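Local coordinates for ABC transporter substrate-binding protein (PDB 6TFX) that binds the opine mannopinic acid as a periplasmic solute-binding protein and probably delivers it to an ABC transporter for import, at residues S200-N205 and S216-V221. Residues are numbered along the deposited sequence; the frame is centred on the assembly and turned at random.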
ATOM      1  N   SER A 200     -21.245   1.620   7.033  1.00 19.82           N
ATOM      2  CA  SER A 200     -21.680   2.152   5.738  1.00 19.38           C
ATOM      3  C   SER A 200     -20.427   2.848   5.199  1.00 22.58           C
ATOM      4  O   SER A 200     -20.001   3.881   5.725  1.00 21.17           O
ATOM      5  CB  SER A 200     -22.845   3.129   5.902  1.00 23.61           C
ATOM      6  OG  SER A 200     -23.192   3.666   4.632  1.00 30.45           O
ATOM      7  N   TYR A 201     -19.774   2.209   4.222  1.00 18.52           N
ATOM      8  CA  TYR A 201     -18.503   2.647   3.652  1.00 18.24           C
ATOM      9  C   TYR A 201     -18.839   3.389   2.373  1.00 21.29           C
ATOM     10  O   TYR A 201     -19.163   2.774   1.357  1.00 20.52           O
ATOM     11  CB  TYR A 201     -17.654   1.402   3.407  1.00 18.19           C
ATOM     12  CG  TYR A 201     -16.231   1.662   2.973  1.00 18.73           C
ATOM     13  CD1 TYR A 201     -15.900   1.750   1.626  1.00 19.96           C
ATOM     14  CD2 TYR A 201     -15.200   1.727   3.906  1.00 18.21           C
ATOM     15  CE1 TYR A 201     -14.581   1.912   1.213  1.00 19.44           C
ATOM     16  CE2 TYR A 201     -13.866   1.863   3.504  1.00 18.70           C
ATOM     17  CZ  TYR A 201     -13.565   1.981   2.158  1.00 22.54           C
ATOM     18  OH  TYR A 201     -12.267   2.124   1.740  1.00 20.77           O
ATOM     19  N   ARG A 202     -18.825   4.718   2.459  1.00 18.47           N
ATOM     20  CA  ARG A 202     -19.263   5.613   1.385  0.50 18.85           C
ATOM     21  C   ARG A 202     -18.159   6.107   0.464  1.00 21.89           C
ATOM     22  O   ARG A 202     -17.158   6.648   0.943  1.00 20.03           O
ATOM     23  CB  ARG A 202     -20.014   6.811   1.974  0.50 19.06           C
ATOM     24  CG  ARG A 202     -21.345   6.433   2.624  0.50 25.74           C
ATOM     25  CD  ARG A 202     -22.148   7.657   3.040  0.50 28.02           C
ATOM     26  NE  ARG A 202     -22.516   8.504   1.902  0.50 31.90           N
ATOM     27  CZ  ARG A 202     -22.894   9.777   2.005  0.50 42.26           C
ATOM     28  NH1 ARG A 202     -22.970  10.362   3.194  0.50 22.04           N
ATOM     29  NH2 ARG A 202     -23.197  10.474   0.918  0.50 32.30           N
ATOM     30  N   PHE A 203     -18.397   5.994  -0.858  1.00 19.53           N
ATOM     31  CA  PHE A 203     -17.474   6.462  -1.893  1.00 18.84           C
ATOM     32  C   PHE A 203     -17.732   7.939  -2.143  1.00 23.24           C
ATOM     33  O   PHE A 203     -18.785   8.314  -2.676  1.00 22.92           O
ATOM     34  CB  PHE A 203     -17.636   5.634  -3.172  1.00 19.92           C
ATOM     35  CG  PHE A 203     -17.266   4.189  -2.938  1.00 20.57           C
ATOM     36  CD1 PHE A 203     -15.973   3.840  -2.568  1.00 22.22           C
ATOM     37  CD2 PHE A 203     -18.205   3.178  -3.097  1.00 23.13           C
ATOM     38  CE1 PHE A 203     -15.632   2.506  -2.341  1.00 23.30           C
ATOM     39  CE2 PHE A 203     -17.862   1.845  -2.882  1.00 24.67           C
ATOM     40  CZ  PHE A 203     -16.582   1.518  -2.489  1.00 22.43           C
ATOM     41  N   LEU A 204     -16.850   8.788  -1.610  1.00 20.42           N
ATOM     42  CA  LEU A 204     -17.013  10.239  -1.728  1.00 20.27           C
ATOM     43  C   LEU A 204     -15.695  10.823  -2.175  1.00 23.22           C
ATOM     44  O   LEU A 204     -14.999  11.483  -1.394  1.00 20.80           O
ATOM     45  CB  LEU A 204     -17.484  10.862  -0.388  1.00 20.65           C
ATOM     46  CG  LEU A 204     -18.922  10.535   0.025  1.00 24.24           C
ATOM     47  CD1 LEU A 204     -19.132  10.767   1.504  1.00 23.73           C
ATOM     48  CD2 LEU A 204     -19.942  11.374  -0.776  1.00 27.15           C
ATOM     49  N   ASN A 205     -15.333  10.554  -3.449  1.00 20.92           N
ATOM     50  CA  ASN A 205     -14.065  11.031  -4.003  1.00 20.93           C
ATOM     51  C   ASN A 205     -13.945  12.557  -4.027  1.00 26.63           C
ATOM     52  O   ASN A 205     -12.853  13.069  -3.841  1.00 28.00           O
ATOM     53  CB  ASN A 205     -13.818  10.466  -5.407  1.00 19.70           C
ATOM     54  CG  ASN A 205     -12.336  10.443  -5.749  1.00 26.98           C
ATOM     55  OD1 ASN A 205     -11.517   9.870  -5.021  1.00 25.88           O
ATOM     56  ND2 ASN A 205     -11.960  11.053  -6.881  1.00 26.49           N
ATOM     57  N   SER A 216     -21.985  17.968   8.379  1.00 37.51           N
ATOM     58  CA  SER A 216     -23.440  17.854   8.546  1.00 38.53           C
ATOM     59  C   SER A 216     -23.862  16.693   9.467  1.00 42.65           C
ATOM     60  O   SER A 216     -25.052  16.538   9.749  1.00 44.78           O
ATOM     61  CB  SER A 216     -24.126  17.728   7.189  1.00 43.42           C
ATOM     62  OG  SER A 216     -23.816  16.488   6.577  1.00 55.96           O
ATOM     63  N   GLY A 217     -22.897  15.895   9.913  1.00 37.17           N
ATOM     64  CA  GLY A 217     -23.132  14.752  10.787  1.00 36.81           C
ATOM     65  C   GLY A 217     -23.526  13.473  10.072  1.00 38.32           C
ATOM     66  O   GLY A 217     -23.984  12.532  10.719  1.00 39.71           O
ATOM     67  N   GLU A 218     -23.363  13.415   8.738  1.00 31.24           N
ATOM     68  CA  GLU A 218     -23.689  12.203   7.969  1.00 30.74           C
ATOM     69  C   GLU A 218     -22.588  11.140   8.147  1.00 32.40           C
ATOM     70  O   GLU A 218     -22.846   9.950   7.959  1.00 32.58           O
ATOM     71  CB  GLU A 218     -23.793  12.505   6.464  1.00 32.27           C
ATOM     72  CG  GLU A 218     -24.988  13.336   6.040  1.00 41.15           C
ATOM     73  CD  GLU A 218     -24.930  13.814   4.601  1.00 62.86           C
ATOM     74  OE1 GLU A 218     -24.446  13.055   3.728  1.00 55.75           O
ATOM     75  OE2 GLU A 218     -25.372  14.959   4.350  1.00 52.88           O
ATOM     76  N   LEU A 219     -21.355  11.580   8.443  1.00 26.45           N
ATOM     77  CA  LEU A 219     -20.212  10.672   8.586  1.00 22.98           C
ATOM     78  C   LEU A 219     -19.619  10.739   9.969  1.00 25.66           C
ATOM     79  O   LEU A 219     -19.450  11.825  10.527  1.00 24.42           O
ATOM     80  CB  LEU A 219     -19.084  11.009   7.563  1.00 21.63           C
ATOM     81  CG  LEU A 219     -19.430  11.054   6.072  1.00 24.47           C
ATOM     82  CD1 LEU A 219     -18.254  11.602   5.254  1.00 23.58           C
ATOM     83  CD2 LEU A 219     -19.855   9.689   5.562  1.00 25.27           C
ATOM     84  N   ASP A 220     -19.230   9.585  10.499  1.00 21.66           N
ATOM     85  CA  ASP A 220     -18.518   9.535  11.768  1.00 20.75           C
ATOM     86  C   ASP A 220     -17.009   9.635  11.514  1.00 23.26           C
ATOM     87  O   ASP A 220     -16.244  10.013  12.407  1.00 22.50           O
ATOM     88  CB  ASP A 220     -18.836   8.224  12.479  1.00 21.33           C
ATOM     89  CG  ASP A 220     -20.328   8.068  12.706  1.00 26.13           C
ATOM     90  OD1 ASP A 220     -20.904   8.897  13.454  1.00 28.26           O
ATOM     91  OD2 ASP A 220     -20.929   7.125  12.116  1.00 26.43           O
ATOM     92  N   VAL A 221     -16.581   9.232  10.313  1.00 20.08           N
ATOM     93  CA  VAL A 221     -15.168   9.237   9.911  1.00 19.61           C
ATOM     94  C   VAL A 221     -15.081   9.728   8.487  1.00 21.84           C
ATOM     95  O   VAL A 221     -15.884   9.323   7.651  1.00 21.15           O
ATOM     96  CB  VAL A 221     -14.565   7.798   9.986  1.00 23.34           C
ATOM     97  CG1 VAL A 221     -13.122   7.743   9.454  1.00 23.28           C
ATOM     98  CG2 VAL A 221     -14.628   7.245  11.394  1.00 23.56           C
TER
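In one of its two deposited conformers, Arg-202 forms a salt bridge with Glu-218, between the end of strand 198-203 and the loop that follows helix 207-215. NH1 of Arg-202 donates to OE1 of Glu-218 at 3.1 Å, with an N-H...O angle of 160°. OE1 accepts with its anti lone pair. The carboxylate and guanidinium planes are 15° apart, nearly coplanar, and OE1 comes in at the guanidinium edge, close to its plane. A bend at chi3 (62°) turns the guanidinium out of the line of the arginine chain. CD1 of Leu-204 lies over the centre of one guanidinium face, 3.9 Å above its plane.

Beside the ion pair the contact is apolar. Leu-204 and Leu-219 meet through their end methyls, CD1 of one 3.9 Å from CD1 of the other. The other methyl of Leu-219, CD2, sits 4.0 Å from both CD and NH1 of Arg-202, so the leucine meets the charged end as well as the aliphatic chain.

Gly-217, with positive phi, ends the helix in a Schellman motif, just before Glu-218 and Leu-219. Arg-202, Glu-218 and Leu-219 all touch Ala-213 of helix 207-215. The contact lies within a parallel beta-alpha-beta crossover, joining the end of its first strand to the loop that leads into its second: strands 198-203 and 221-223 both pair in parallel with strand 5-10, which lies between them, and helix 207-215 connects them.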